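Local coordinates for protein proteasome chaperone 4 (Saccharomyces cerevisiae, PDB 2Z5B) that pairs with IRC25 as a heterodimeric chaperone that binds proteasome precursors and helps the alpha-ring of the 20S proteasome to form, at residues A[39-44]-A[111-116]; A[63-68]-A[102-107]; A[45-50]-A[117-122]; A[93-98]-A[124-129]. All coordinates share one frame; numbering follows the deposited sequence.

Interaction 1: residues A[39-44]-A[111-116]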
loop_
_atom_site.group_PDB
_atom_site.type_symbol
_atom_site.label_atom_id
_atom_site.label_comp_id
_atom_site.label_asym_id
_atom_site.label_seq_id
_atom_site.Cartn_x
_atom_site.Cartn_y
_atom_site.Cartn_z
ATOM N N ILE A 39 14.281 -3.609 4.368
ATOM C CA ILE A 39 13.131 -2.720 4.463
ATOM C C ILE A 39 12.814 -2.151 3.074
ATOM O O ILE A 39 13.675 -1.528 2.461
ATOM C CB ILE A 39 13.368 -1.593 5.497
ATOM C CG1 ILE A 39 13.455 -2.188 6.915
ATOM C CG2 ILE A 39 12.266 -0.527 5.404
ATOM C CD1 ILE A 39 13.947 -1.220 7.981
ATOM N N PRO A 40 11.589 -2.394 2.575
ATOM C CA PRO A 40 11.185 -1.924 1.249
ATOM C C PRO A 40 10.952 -0.431 1.178
ATOM O O PRO A 40 10.582 0.183 2.170
ATOM C CB PRO A 40 9.847 -2.638 1.003
ATOM C CG PRO A 40 9.722 -3.652 2.094
ATOM C CD PRO A 40 10.516 -3.160 3.229
ATOM N N ILE A 41 11.154 0.142 -0.007
ATOM C CA ILE A 41 10.705 1.506 -0.284
ATOM C C ILE A 41 9.299 1.362 -0.842
ATOM O O ILE A 41 9.032 0.458 -1.637
ATOM C CB ILE A 41 11.620 2.201 -1.321
ATOM C CG1 ILE A 41 12.969 2.550 -0.696
ATOM C CG2 ILE A 41 10.989 3.474 -1.885
ATOM C CD1 ILE A 41 14.039 2.831 -1.721
ATOM N N SER A 42 8.384 2.214 -0.380
ATOM C CA SER A 42 7.085 2.377 -1.027
ATOM C C SER A 42 7.009 3.802 -1.547
ATOM O O SER A 42 7.311 4.750 -0.813
ATOM C CB SER A 42 5.942 2.172 -0.036
ATOM O OG SER A 42 5.908 0.842 0.429
ATOM N N LEU A 43 6.619 3.961 -2.800
ATOM C CA LEU A 43 6.486 5.291 -3.384
ATOM C C LEU A 43 5.109 5.448 -3.957
ATOM O O LEU A 43 4.638 4.583 -4.710
ATOM C CB LEU A 43 7.556 5.547 -4.460
ATOM C CG LEU A 43 7.414 6.844 -5.273
ATOM C CD1 LEU A 43 7.644 8.053 -4.380
ATOM C CD2 LEU A 43 8.384 6.883 -6.427
ATOM N N VAL A 44 4.429 6.517 -3.549
ATOM C CA VAL A 44 3.203 6.937 -4.237
ATOM C C VAL A 44 3.571 8.214 -4.999
ATOM O O VAL A 44 4.125 9.164 -4.413
ATOM C CB VAL A 44 2.026 7.189 -3.267
ATOM C CG1 VAL A 44 0.757 7.554 -4.044
ATOM C CG2 VAL A 44 1.784 5.948 -2.393
ATOM N N PHE A 111 18.846 1.138 -5.315
ATOM C CA PHE A 111 19.040 1.118 -3.876
ATOM C C PHE A 111 19.170 -0.269 -3.284
ATOM O O PHE A 111 19.328 -0.411 -2.075
ATOM C CB PHE A 111 17.952 1.949 -3.190
ATOM C CG PHE A 111 17.943 3.379 -3.639
ATOM C CD1 PHE A 111 18.960 4.257 -3.239
ATOM C CD2 PHE A 111 16.948 3.844 -4.488
ATOM C CE1 PHE A 111 18.968 5.571 -3.669
ATOM C CE2 PHE A 111 16.949 5.155 -4.922
ATOM C CZ PHE A 111 17.957 6.023 -4.509
ATOM N N ASN A 112 19.125 -1.275 -4.157
ATOM C CA ASN A 112 19.304 -2.671 -3.788
ATOM C C ASN A 112 18.358 -3.096 -2.662
ATOM O O ASN A 112 18.778 -3.689 -1.668
ATOM C CB ASN A 112 20.781 -2.955 -3.458
ATOM C CG ASN A 112 21.090 -4.449 -3.312
ATOM O OD1 ASN A 112 22.091 -4.825 -2.699
ATOM N ND2 ASN A 112 20.242 -5.294 -3.872
ATOM N N ARG A 113 17.075 -2.778 -2.835
ATOM C CA ARG A 113 16.045 -3.166 -1.872
ATOM C C ARG A 113 14.700 -3.350 -2.569
ATOM O O ARG A 113 14.526 -2.877 -3.689
ATOM C CB ARG A 113 15.928 -2.106 -0.778
ATOM C CG ARG A 113 15.485 -0.741 -1.260
ATOM C CD ARG A 113 15.894 0.310 -0.262
ATOM N NE ARG A 113 15.722 -0.210 1.079
ATOM C CZ ARG A 113 16.678 -0.252 2.001
ATOM N NH1 ARG A 113 16.404 -0.772 3.184
ATOM N NH2 ARG A 113 17.879 0.246 1.757
ATOM N N PRO A 114 13.742 -4.029 -1.908
ATOM C CA PRO A 114 12.453 -4.164 -2.571
ATOM C C PRO A 114 11.784 -2.781 -2.654
ATOM O O PRO A 114 12.134 -1.883 -1.871
ATOM C CB PRO A 114 11.667 -5.113 -1.659
ATOM C CG PRO A 114 12.683 -5.670 -0.661
ATOM C CD PRO A 114 13.756 -4.649 -0.568
ATOM N N CYS A 115 10.879 -2.623 -3.623
ATOM C CA CYS A 115 10.197 -1.356 -3.874
ATOM C C CYS A 115 8.767 -1.628 -4.304
ATOM O O CYS A 115 8.528 -2.508 -5.141
ATOM C CB CYS A 115 10.902 -0.562 -5.004
ATOM S SG CYS A 115 10.240 1.120 -5.271
ATOM N N TYR A 116 7.839 -0.862 -3.732
ATOM C CA TYR A 116 6.452 -0.854 -4.115
ATOM C C TYR A 116 6.199 0.533 -4.689
ATOM O O TYR A 116 6.524 1.541 -4.055
ATOM C CB TYR A 116 5.539 -1.056 -2.904
ATOM C CG TYR A 116 5.643 -2.413 -2.249
ATOM C CD1 TYR A 116 6.706 -2.721 -1.392
ATOM C CD2 TYR A 116 4.658 -3.378 -2.458
ATOM C CE1 TYR A 116 6.793 -3.958 -0.777
ATOM C CE2 TYR A 116 4.733 -4.618 -1.830
ATOM C CZ TYR A 116 5.808 -4.892 -1.004
ATOM O OH TYR A 116 5.914 -6.111 -0.394
#
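R113 clamps I39 O, and its methylenes pack on I41. Five hydrogen bonds join the two segments, and two of them come from one guanidinium: R113 holds the carbonyl of I39 side-on, with NE to I39 O at 2.8 Å and NH1 to the same oxygen at 2.9 Å. That oxygen lies in the guanidinium plane; NE meets it almost straight on the carbonyl direction, whereas NH1 takes a lone pair. A first torsion of 63°, with CG between the backbone N and the carbonyl carbon, and a bend at chi3 turn the group back onto I39. NH2 reaches R35 O. Replacing R113 by alanine is likely to leave I39 O without these two donors and the ethyl end of I41 without the methylenes it packs on.

The backbone bonds are those of neighbouring parallel strands, 41-47 beside 115-121, in the middle of the mixed sheet: I41 N to P114 O, Y116 N to I41 O at 2.7 Å, and L43 N to Y116 O. The bridges pair I41 with C115 and S42 with Y116. S42 OG bonds to Q41 of the partner chain YLR021W.

Apolar contacts fall on two faces. On one, I41 CD1 lies 3.5 Å from R113 CD, the side chains crossing nearly at right angles, and 4.1 Å from F111 CD2. On the other, P40 CB meets the edge of the Y116 ring at CE1, 3.8 Å away.

Interaction 2: residues A[63-68]-A[102-107]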
loop_
_atom_site.group_PDB
_atom_site.type_symbol
_atom_site.label_atom_id
_atom_site.label_comp_id
_atom_site.label_asym_id
_atom_site.label_seq_id
_atom_site.Cartn_x
_atom_site.Cartn_y
_atom_site.Cartn_z
ATOM N N TYR A 63 2.973 -1.469 -8.422
ATOM C CA TYR A 63 4.018 -2.319 -8.991
ATOM C C TYR A 63 5.042 -2.687 -7.936
ATOM O O TYR A 63 5.422 -1.837 -7.153
ATOM C CB TYR A 63 4.735 -1.594 -10.131
ATOM C CG TYR A 63 5.139 -2.541 -11.243
ATOM C CD1 TYR A 63 6.328 -3.270 -11.179
ATOM C CD2 TYR A 63 4.325 -2.711 -12.349
ATOM C CE1 TYR A 63 6.674 -4.170 -12.211
ATOM C CE2 TYR A 63 4.672 -3.574 -13.381
ATOM C CZ TYR A 63 5.839 -4.303 -13.300
ATOM O OH TYR A 63 6.157 -5.161 -14.335
ATOM N N TYR A 64 5.507 -3.941 -7.946
ATOM C CA TYR A 64 6.500 -4.430 -7.002
ATOM C C TYR A 64 7.777 -4.884 -7.704
ATOM O O TYR A 64 7.692 -5.556 -8.731
ATOM C CB TYR A 64 5.903 -5.620 -6.241
ATOM C CG TYR A 64 6.841 -6.280 -5.253
ATOM C CD1 TYR A 64 7.251 -5.611 -4.108
ATOM C CD2 TYR A 64 7.291 -7.597 -5.445
ATOM C CE1 TYR A 64 8.103 -6.202 -3.188
ATOM C CE2 TYR A 64 8.159 -8.196 -4.511
ATOM C CZ TYR A 64 8.531 -7.489 -3.380
ATOM O OH TYR A 64 9.387 -8.037 -2.448
ATOM N N ALA A 65 8.947 -4.541 -7.143
ATOM C CA ALA A 65 10.228 -5.114 -7.589
ATOM C C ALA A 65 11.167 -5.410 -6.426
ATOM O O ALA A 65 11.074 -4.794 -5.366
ATOM C CB ALA A 65 10.918 -4.212 -8.595
ATOM N N ILE A 66 12.079 -6.355 -6.640
ATOM C CA ILE A 66 13.018 -6.787 -5.624
ATOM C C ILE A 66 14.251 -7.378 -6.343
ATOM O O ILE A 66 14.103 -7.989 -7.408
ATOM C CB ILE A 66 12.329 -7.818 -4.633
ATOM C CG1 ILE A 66 13.272 -8.228 -3.484
ATOM C CG2 ILE A 66 11.768 -9.035 -5.385
ATOM C CD1 ILE A 66 12.599 -9.003 -2.351
ATOM N N PRO A 67 15.468 -7.154 -5.794
ATOM C CA PRO A 67 16.642 -7.811 -6.371
ATOM C C PRO A 67 16.468 -9.325 -6.277
ATOM O O PRO A 67 16.046 -9.823 -5.235
ATOM C CB PRO A 67 17.791 -7.337 -5.477
ATOM C CG PRO A 67 17.278 -6.073 -4.809
ATOM C CD PRO A 67 15.819 -6.317 -4.630
ATOM N N LEU A 68 16.754 -10.041 -7.366
ATOM C CA LEU A 68 16.574 -11.500 -7.386
ATOM C C LEU A 68 17.650 -12.223 -6.562
ATOM O O LEU A 68 17.345 -13.179 -5.855
ATOM C CB LEU A 68 16.535 -12.033 -8.831
ATOM C CG LEU A 68 16.025 -13.430 -9.268
ATOM C CD1 LEU A 68 16.690 -14.611 -8.550
ATOM C CD2 LEU A 68 14.510 -13.582 -9.189
ATOM N N HIS A 102 8.974 0.808 -14.669
ATOM C CA HIS A 102 10.291 1.446 -14.673
ATOM C C HIS A 102 10.654 2.028 -13.324
ATOM O O HIS A 102 11.779 1.844 -12.855
ATOM C CB HIS A 102 10.378 2.546 -15.730
ATOM C CG HIS A 102 10.489 2.026 -17.130
ATOM N ND1 HIS A 102 9.946 2.682 -18.209
ATOM C CD2 HIS A 102 11.070 0.906 -17.623
ATOM C CE1 HIS A 102 10.178 1.990 -19.311
ATOM N NE2 HIS A 102 10.862 0.908 -18.985
ATOM N N MET A 103 9.705 2.740 -12.715
ATOM C CA MET A 103 9.933 3.333 -11.399
ATOM C C MET A 103 10.346 2.303 -10.372
ATOM O O MET A 103 11.381 2.446 -9.738
ATOM C CB MET A 103 8.702 4.108 -10.915
ATOM C CG MET A 103 8.963 4.972 -9.690
ATOM S SD MET A 103 10.074 6.349 -10.022
ATOM C CE MET A 103 8.943 7.453 -10.865
ATOM N N ALA A 104 9.550 1.256 -10.214
ATOM C CA ALA A 104 9.833 0.244 -9.212
ATOM C C ALA A 104 11.152 -0.454 -9.516
ATOM O O ALA A 104 11.960 -0.630 -8.624
ATOM C CB ALA A 104 8.699 -0.756 -9.130
ATOM N N THR A 105 11.348 -0.844 -10.774
ATOM C CA THR A 105 12.536 -1.602 -11.175
ATOM C C THR A 105 13.811 -0.784 -11.019
ATOM O O THR A 105 14.800 -1.271 -10.480
ATOM C CB THR A 105 12.412 -2.136 -12.630
ATOM O OG1 THR A 105 11.178 -2.857 -12.766
ATOM C CG2 THR A 105 13.538 -3.143 -12.930
ATOM N N ILE A 106 13.787 0.464 -11.476
ATOM C CA ILE A 106 14.961 1.324 -11.357
ATOM C C ILE A 106 15.270 1.685 -9.885
ATOM O O ILE A 106 16.443 1.694 -9.471
ATOM C CB ILE A 106 14.858 2.592 -12.248
ATOM C CG1 ILE A 106 14.896 2.197 -13.728
ATOM C CG2 ILE A 106 16.036 3.540 -11.981
ATOM C CD1 ILE A 106 14.099 3.120 -14.640
ATOM N N ILE A 107 14.233 1.957 -9.095
ATOM C CA ILE A 107 14.444 2.230 -7.671
ATOM C C ILE A 107 15.073 1.021 -6.978
ATOM O O ILE A 107 16.047 1.166 -6.241
ATOM C CB ILE A 107 13.155 2.672 -6.943
ATOM C CG1 ILE A 107 12.679 4.025 -7.477
ATOM C CG2 ILE A 107 13.392 2.768 -5.432
ATOM C CD1 ILE A 107 11.287 4.416 -7.021
#
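The Y63 ring meets the methyl of A104 obliquely, Y63 CD1 lying 4.0 Å from A104 CB. Beyond the two segments the same side chain touches A100 and R101, residues of the same helix, and P87 of strand 83-87. The ring of Y64, on the opposite side of the strand, meets that of Y116 with planes about 50° apart and packs on L101 of the partner chain YLR021W.

The arrangement is the alpha/beta layering of this chaperone, in which helix 94-111 packs on one face of the mixed sheet, here over strand 63-67. The short axes approach to 7.2 Å and their N-to-C directions differ by 19°, so the helix runs nearly along the strand. Such close approach is consistent with the small residues at the crossing: A65 and A104 both point into the interface, and the A65 and T105 CA atoms stand 5.5 Å apart.

The side chains meet through carbon atoms, with no hydrogen bond between the segments and 170 Å² buried on both sides together. A104 makes the main contact from the helix side: its methyl touches both the Y63 ring and the methyl of A65, with A65 CB and A104 CB 4.1 Å apart. T105 flanks it, and its hydroxyl is spent within the helix on R101 O. M103 and I107 of the same helix pack on helix 134-149. The shortest approach of all is that of A65 CB to A104 O, 3.7 Å.

Interaction 3: residues A[45-50]-A[117-122]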
loop_
_atom_site.group_PDB
_atom_site.type_symbol
_atom_site.label_atom_id
_atom_site.label_comp_id
_atom_site.label_asym_id
_atom_site.label_seq_id
_atom_site.Cartn_x
_atom_site.Cartn_y
_atom_site.Cartn_z
ATOM N N VAL A 45 3.321 8.219 -6.308
ATOM C CA VAL A 45 3.717 9.360 -7.149
ATOM C C VAL A 45 2.632 9.690 -8.181
ATOM O O VAL A 45 1.964 8.806 -8.685
ATOM C CB VAL A 45 5.137 9.183 -7.784
ATOM C CG1 VAL A 45 5.221 7.934 -8.671
ATOM C CG2 VAL A 45 5.573 10.465 -8.576
ATOM N N GLY A 46 2.432 10.978 -8.429
ATOM C CA GLY A 46 1.443 11.433 -9.402
ATOM C C GLY A 46 1.680 12.888 -9.729
ATOM O O GLY A 46 2.578 13.516 -9.171
ATOM N N PHE A 47 0.862 13.425 -10.631
ATOM C CA PHE A 47 0.890 14.849 -10.896
ATOM C C PHE A 47 0.199 15.581 -9.757
ATOM O O PHE A 47 -0.584 14.993 -9.014
ATOM C CB PHE A 47 0.241 15.162 -12.251
ATOM C CG PHE A 47 0.905 14.471 -13.416
ATOM C CD1 PHE A 47 2.288 14.423 -13.517
ATOM C CD2 PHE A 47 0.141 13.898 -14.424
ATOM C CE1 PHE A 47 2.906 13.782 -14.596
ATOM C CE2 PHE A 47 0.745 13.270 -15.504
ATOM C CZ PHE A 47 2.138 13.214 -15.582
ATOM N N LYS A 48 0.527 16.853 -9.592
ATOM C CA LYS A 48 -0.109 17.665 -8.574
ATOM C C LYS A 48 -0.975 18.739 -9.223
ATOM O O LYS A 48 -0.592 19.333 -10.228
ATOM C CB LYS A 48 0.946 18.338 -7.708
ATOM C CG LYS A 48 0.373 19.010 -6.464
ATOM C CD LYS A 48 1.319 20.021 -5.856
ATOM C CE LYS A 48 2.742 19.563 -5.921
ATOM N NZ LYS A 48 2.926 18.130 -5.556
ATOM N N GLN A 49 -2.138 18.980 -8.634
ATOM C CA GLN A 49 -2.975 20.113 -8.997
ATOM C C GLN A 49 -3.048 21.085 -7.810
ATOM O O GLN A 49 -3.095 20.660 -6.657
ATOM C CB GLN A 49 -4.378 19.617 -9.387
ATOM C CG GLN A 49 -5.441 20.694 -9.557
ATOM C CD GLN A 49 -5.924 20.841 -10.979
ATOM O OE1 GLN A 49 -6.968 20.300 -11.349
ATOM N NE2 GLN A 49 -5.164 21.574 -11.795
ATOM N N GLU A 50 -2.991 22.380 -8.133
ATOM C CA GLU A 50 -3.386 23.529 -7.279
ATOM C C GLU A 50 -2.248 24.169 -6.496
ATOM O O GLU A 50 -1.821 25.269 -6.835
ATOM C CB GLU A 50 -4.634 23.262 -6.413
ATOM C CG GLU A 50 -4.374 22.952 -4.944
ATOM C CD GLU A 50 -5.636 22.498 -4.228
ATOM O OE1 GLU A 50 -5.690 21.312 -3.830
ATOM O OE2 GLU A 50 -6.588 23.311 -4.099
ATOM N N VAL A 117 5.617 0.588 -5.883
ATOM C CA VAL A 117 5.322 1.886 -6.494
ATOM C C VAL A 117 3.846 2.006 -6.852
ATOM O O VAL A 117 3.281 1.134 -7.493
ATOM C CB VAL A 117 6.182 2.119 -7.766
ATOM C CG1 VAL A 117 5.654 3.263 -8.587
ATOM C CG2 VAL A 117 7.602 2.427 -7.382
ATOM N N THR A 118 3.228 3.101 -6.437
ATOM C CA THR A 118 1.898 3.426 -6.897
ATOM C C THR A 118 1.952 4.599 -7.851
ATOM O O THR A 118 2.543 5.621 -7.509
ATOM C CB THR A 118 1.010 3.874 -5.705
ATOM O OG1 THR A 118 0.847 2.773 -4.796
ATOM C CG2 THR A 118 -0.342 4.325 -6.196
ATOM N N TRP A 119 1.277 4.484 -9.001
ATOM C CA TRP A 119 1.035 5.648 -9.834
ATOM C C TRP A 119 -0.378 6.167 -9.543
ATOM O O TRP A 119 -1.363 5.449 -9.695
ATOM C CB TRP A 119 1.282 5.431 -11.350
ATOM C CG TRP A 119 1.026 6.760 -12.066
ATOM C CD1 TRP A 119 -0.151 7.168 -12.601
ATOM C CD2 TRP A 119 1.940 7.868 -12.202
ATOM N NE1 TRP A 119 -0.027 8.452 -13.089
ATOM C CE2 TRP A 119 1.246 8.903 -12.853
ATOM C CE3 TRP A 119 3.282 8.077 -11.835
ATOM C CZ2 TRP A 119 1.852 10.132 -13.178
ATOM C CZ3 TRP A 119 3.883 9.294 -12.149
ATOM C CH2 TRP A 119 3.173 10.305 -12.811
ATOM N N SER A 120 -0.428 7.397 -9.050
ATOM C CA SER A 120 -1.652 8.082 -8.663
ATOM C C SER A 120 -2.055 9.014 -9.800
ATOM O O SER A 120 -1.292 9.901 -10.164
ATOM C CB SER A 120 -1.395 8.900 -7.378
ATOM O OG SER A 120 -2.467 9.806 -7.129
ATOM N N SER A 121 -3.263 8.824 -10.327
ATOM C CA SER A 121 -3.752 9.587 -11.474
ATOM C C SER A 121 -4.750 10.655 -11.066
ATOM O O SER A 121 -5.806 10.339 -10.536
ATOM C CB SER A 121 -4.422 8.651 -12.481
ATOM O OG SER A 121 -3.460 7.789 -13.069
ATOM N N LEU A 122 -4.407 11.914 -11.317
ATOM C CA LEU A 122 -5.375 12.997 -11.184
ATOM C C LEU A 122 -6.649 12.689 -11.984
ATOM O O LEU A 122 -6.588 12.062 -13.043
ATOM C CB LEU A 122 -4.776 14.332 -11.657
ATOM C CG LEU A 122 -3.705 15.000 -10.785
ATOM C CD1 LEU A 122 -3.221 16.324 -11.403
ATOM C CD2 LEU A 122 -4.190 15.234 -9.338
HETATM O O HOH W 1 -1.374 12.085 -11.825
HETATM O O HOH W 2 -2.066 12.397 -8.039
#
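W119 lays one face of its indole over the backbone of the neighbouring strand: G46 CA stands 4.0 Å from the centroid of the six-membered ring, 14° off its normal, a CH-pi contact, and V45 O lies over the same ring nearer the rim. The ring edge points at the face of F47, a T-shaped pair with planes at 83° and centroids 5.3 Å apart, while V45 CG1 touches W119 CE3 at 3.7 Å. With CG anti to the backbone N (chi1 -178°), the indole is carried across to strand 45-47. With an alanine in its place, the space under G46 is likely to be left unfilled and the F47 face to lose its edge partner.

Parallel pairing is set by V45 N to T118 O and by a nearly straight S120 N to V45 O bond of 2.8 Å. Past G46 the strands part, and water 1 bridges them, donating to S120 O and accepting from F47 N and L122 N. L122 CD1 packs alongside, 3.7 Å from F47 CB.

W119 NE1 bonds to E125. The V45, F47 and W119 face is covered by helix 134-149, with helix 128-132 over F47 and W119 and helix 94-111 against W119; S120 packs on F34 of the partner chain YLR021W.

Interaction 4: residues A[93-98]-A[124-129]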
loop_
_atom_site.group_PDB
_atom_site.type_symbol
_atom_site.label_atom_id
_atom_site.label_comp_id
_atom_site.label_asym_id
_atom_site.label_seq_id
_atom_site.Cartn_x
_atom_site.Cartn_y
_atom_site.Cartn_z
ATOM N N ASP A 93 -3.625 0.384 -19.379
ATOM C CA ASP A 93 -2.917 1.487 -20.026
ATOM C C ASP A 93 -1.400 1.293 -19.968
ATOM O O ASP A 93 -0.793 1.433 -18.898
ATOM C CB ASP A 93 -3.322 2.807 -19.366
ATOM C CG ASP A 93 -2.925 4.017 -20.180
ATOM O OD1 ASP A 93 -1.952 3.930 -20.952
ATOM O OD2 ASP A 93 -3.587 5.065 -20.039
ATOM N N ASP A 94 -0.787 0.966 -21.113
ATOM C CA ASP A 94 0.681 0.788 -21.212
ATOM C C ASP A 94 1.474 1.995 -20.718
ATOM O O ASP A 94 2.566 1.837 -20.189
ATOM C CB ASP A 94 1.130 0.538 -22.666
ATOM C CG ASP A 94 0.534 -0.718 -23.283
ATOM O OD1 ASP A 94 -0.148 -1.507 -22.588
ATOM O OD2 ASP A 94 0.768 -0.918 -24.500
ATOM N N ARG A 95 0.941 3.200 -20.944
ATOM C CA ARG A 95 1.622 4.455 -20.582
ATOM C C ARG A 95 1.794 4.576 -19.062
ATOM O O ARG A 95 2.837 5.022 -18.579
ATOM C CB ARG A 95 0.833 5.667 -21.099
ATOM C CG ARG A 95 0.676 5.726 -22.638
ATOM C CD ARG A 95 -0.305 6.824 -23.054
ATOM N NE ARG A 95 -1.674 6.480 -22.676
ATOM C CZ ARG A 95 -2.750 7.224 -22.929
ATOM N NH1 ARG A 95 -2.646 8.379 -23.573
ATOM N NH2 ARG A 95 -3.940 6.804 -22.526
ATOM N N ILE A 96 0.756 4.188 -18.328
ATOM C CA ILE A 96 0.817 4.108 -16.861
ATOM C C ILE A 96 1.671 2.918 -16.410
ATOM O O ILE A 96 2.570 3.101 -15.600
ATOM C CB ILE A 96 -0.596 4.057 -16.234
ATOM C CG1 ILE A 96 -1.361 5.344 -16.586
ATOM C CG2 ILE A 96 -0.507 3.873 -14.706
ATOM C CD1 ILE A 96 -2.854 5.287 -16.334
ATOM N N ARG A 97 1.405 1.718 -16.952
ATOM C CA ARG A 97 2.180 0.508 -16.598
ATOM C C ARG A 97 3.684 0.644 -16.793
ATOM O O ARG A 97 4.478 0.228 -15.914
ATOM C CB ARG A 97 1.687 -0.736 -17.362
ATOM C CG ARG A 97 1.967 -2.063 -16.632
ATOM C CD ARG A 97 1.666 -3.292 -17.497
ATOM N NE ARG A 97 0.353 -3.174 -18.136
ATOM C CZ ARG A 97 0.155 -2.889 -19.418
ATOM N NH1 ARG A 97 1.182 -2.692 -20.246
ATOM N NH2 ARG A 97 -1.084 -2.787 -19.866
ATOM N N ASP A 98 4.081 1.194 -17.946
ATOM C CA ASP A 98 5.504 1.469 -18.239
ATOM C C ASP A 98 6.133 2.280 -17.124
ATOM O O ASP A 98 7.208 1.947 -16.631
ATOM C CB ASP A 98 5.688 2.217 -19.575
ATOM C CG ASP A 98 5.515 1.309 -20.788
ATOM O OD1 ASP A 98 5.285 0.079 -20.606
ATOM O OD2 ASP A 98 5.586 1.840 -21.924
ATOM N N SER A 124 -7.949 14.522 -13.869
ATOM C CA SER A 124 -7.734 15.233 -15.143
ATOM C C SER A 124 -6.598 14.690 -16.012
ATOM O O SER A 124 -6.377 15.161 -17.137
ATOM C CB SER A 124 -7.440 16.703 -14.855
ATOM O OG SER A 124 -6.214 16.799 -14.155
ATOM N N GLU A 125 -5.881 13.704 -15.484
ATOM C CA GLU A 125 -4.698 13.174 -16.146
ATOM C C GLU A 125 -4.897 12.763 -17.595
ATOM O O GLU A 125 -5.805 11.998 -17.931
ATOM C CB GLU A 125 -4.187 11.966 -15.373
ATOM C CG GLU A 125 -2.886 11.433 -15.866
ATOM C CD GLU A 125 -2.474 10.268 -15.033
ATOM O OE1 GLU A 125 -3.018 9.166 -15.260
ATOM O OE2 GLU A 125 -1.656 10.481 -14.118
ATOM N N ASP A 126 -4.000 13.259 -18.437
ATOM C CA ASP A 126 -3.784 12.718 -19.764
ATOM C C ASP A 126 -2.476 11.897 -19.677
ATOM O O ASP A 126 -1.397 12.475 -19.594
ATOM C CB ASP A 126 -3.650 13.884 -20.756
ATOM C CG ASP A 126 -3.225 13.448 -22.141
ATOM O OD1 ASP A 126 -3.192 12.228 -22.424
ATOM O OD2 ASP A 126 -2.908 14.354 -22.952
ATOM N N PRO A 127 -2.561 10.555 -19.679
ATOM C CA PRO A 127 -1.310 9.784 -19.562
ATOM C C PRO A 127 -0.239 9.988 -20.665
ATOM O O PRO A 127 0.891 9.532 -20.488
ATOM C CB PRO A 127 -1.784 8.328 -19.526
ATOM C CG PRO A 127 -3.202 8.386 -19.103
ATOM C CD PRO A 127 -3.731 9.668 -19.748
ATOM N N SER A 128 -0.565 10.667 -21.770
ATOM C CA SER A 128 0.486 11.099 -22.720
ATOM C C SER A 128 1.577 11.948 -22.064
ATOM O O SER A 128 2.724 11.967 -22.538
ATOM C CB SER A 128 -0.093 11.826 -23.948
ATOM O OG SER A 128 -0.248 13.225 -23.700
ATOM N N MET A 129 1.212 12.655 -20.991
ATOM C CA MET A 129 2.153 13.409 -20.153
ATOM C C MET A 129 3.235 12.517 -19.522
ATOM O O MET A 129 4.358 12.954 -19.320
ATOM C CB MET A 129 1.397 14.130 -19.031
ATOM C CG MET A 129 1.290 15.646 -19.142
ATOM S SD MET A 129 1.159 16.427 -17.491
ATOM C CE MET A 129 -0.172 17.581 -17.840
#
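P127 packs its ring against the guanidinium of R95: P127 CB sits 3.6 Å above the guanidinium plane, over its centre, with R95 NE 3.7 Å from that carbon. P127 CG adds two further contacts, D93 OD2 at 3.5 Å and, on the inner side, I96 CD1 at 4.2 Å. I96 CD1 also approaches E125 OE1, whose bond goes to S121.

What holds the guanidinium flat against the proline is D93, the N-cap of helix 94-111. R95 grips its carboxylate side-on, NE to OD1 at 3.1 Å along the syn lone pair and in the guanidinium plane, NH2 to OD2 with OD2 27° out of the guanidinium plane. D93 OD1 also accepts from R95 N, the capping bond, so one oxygen serves both the helix end and the side chain. The bend of R95 at chi3 (-70°) folds its end back to reach D93.

P127 follows D126, whose carboxylate makes a capping bond ahead of helix 128-132 and probably helps to place the turn: S128 N donates to D126 OD1 at 3.1 Å, and S128 OG to D126 OD2. The contact thus joins the N-terminus of helix 94-111 to the turn leading into helix 128-132, at the surface.

R95 NH1 and D126 OD1 are 4.1 Å apart, but the oxygen lies well out of the guanidinium plane. The attraction there is probably electrostatic alone; the side-chain bonds R95 makes within its own segment go to D93, while its face lies against P127.

Interactions 1 and 3 hold the same two strands, 41-47 and 115-121, on opposite sides of the chain's centre and are joined by the L43 O to T118 N bond. Interaction 1 is buried, with direct backbone bonds and a guanidinium clamp; interaction 3, partly buried, gives way to bridging water as the strands part. Interaction 2 adds the helical layer: strand 58-67 neighbours 115-121, and A104 packs on V117; its packing is methyl against methyl and ring, where interactions 1 and 3 rely on backbone bonds. Interaction 4, at the surface, shares helix 94-111 with interaction 2 but works through charge and capping; E125 and M129 tie it to W119 and F47 of interaction 3.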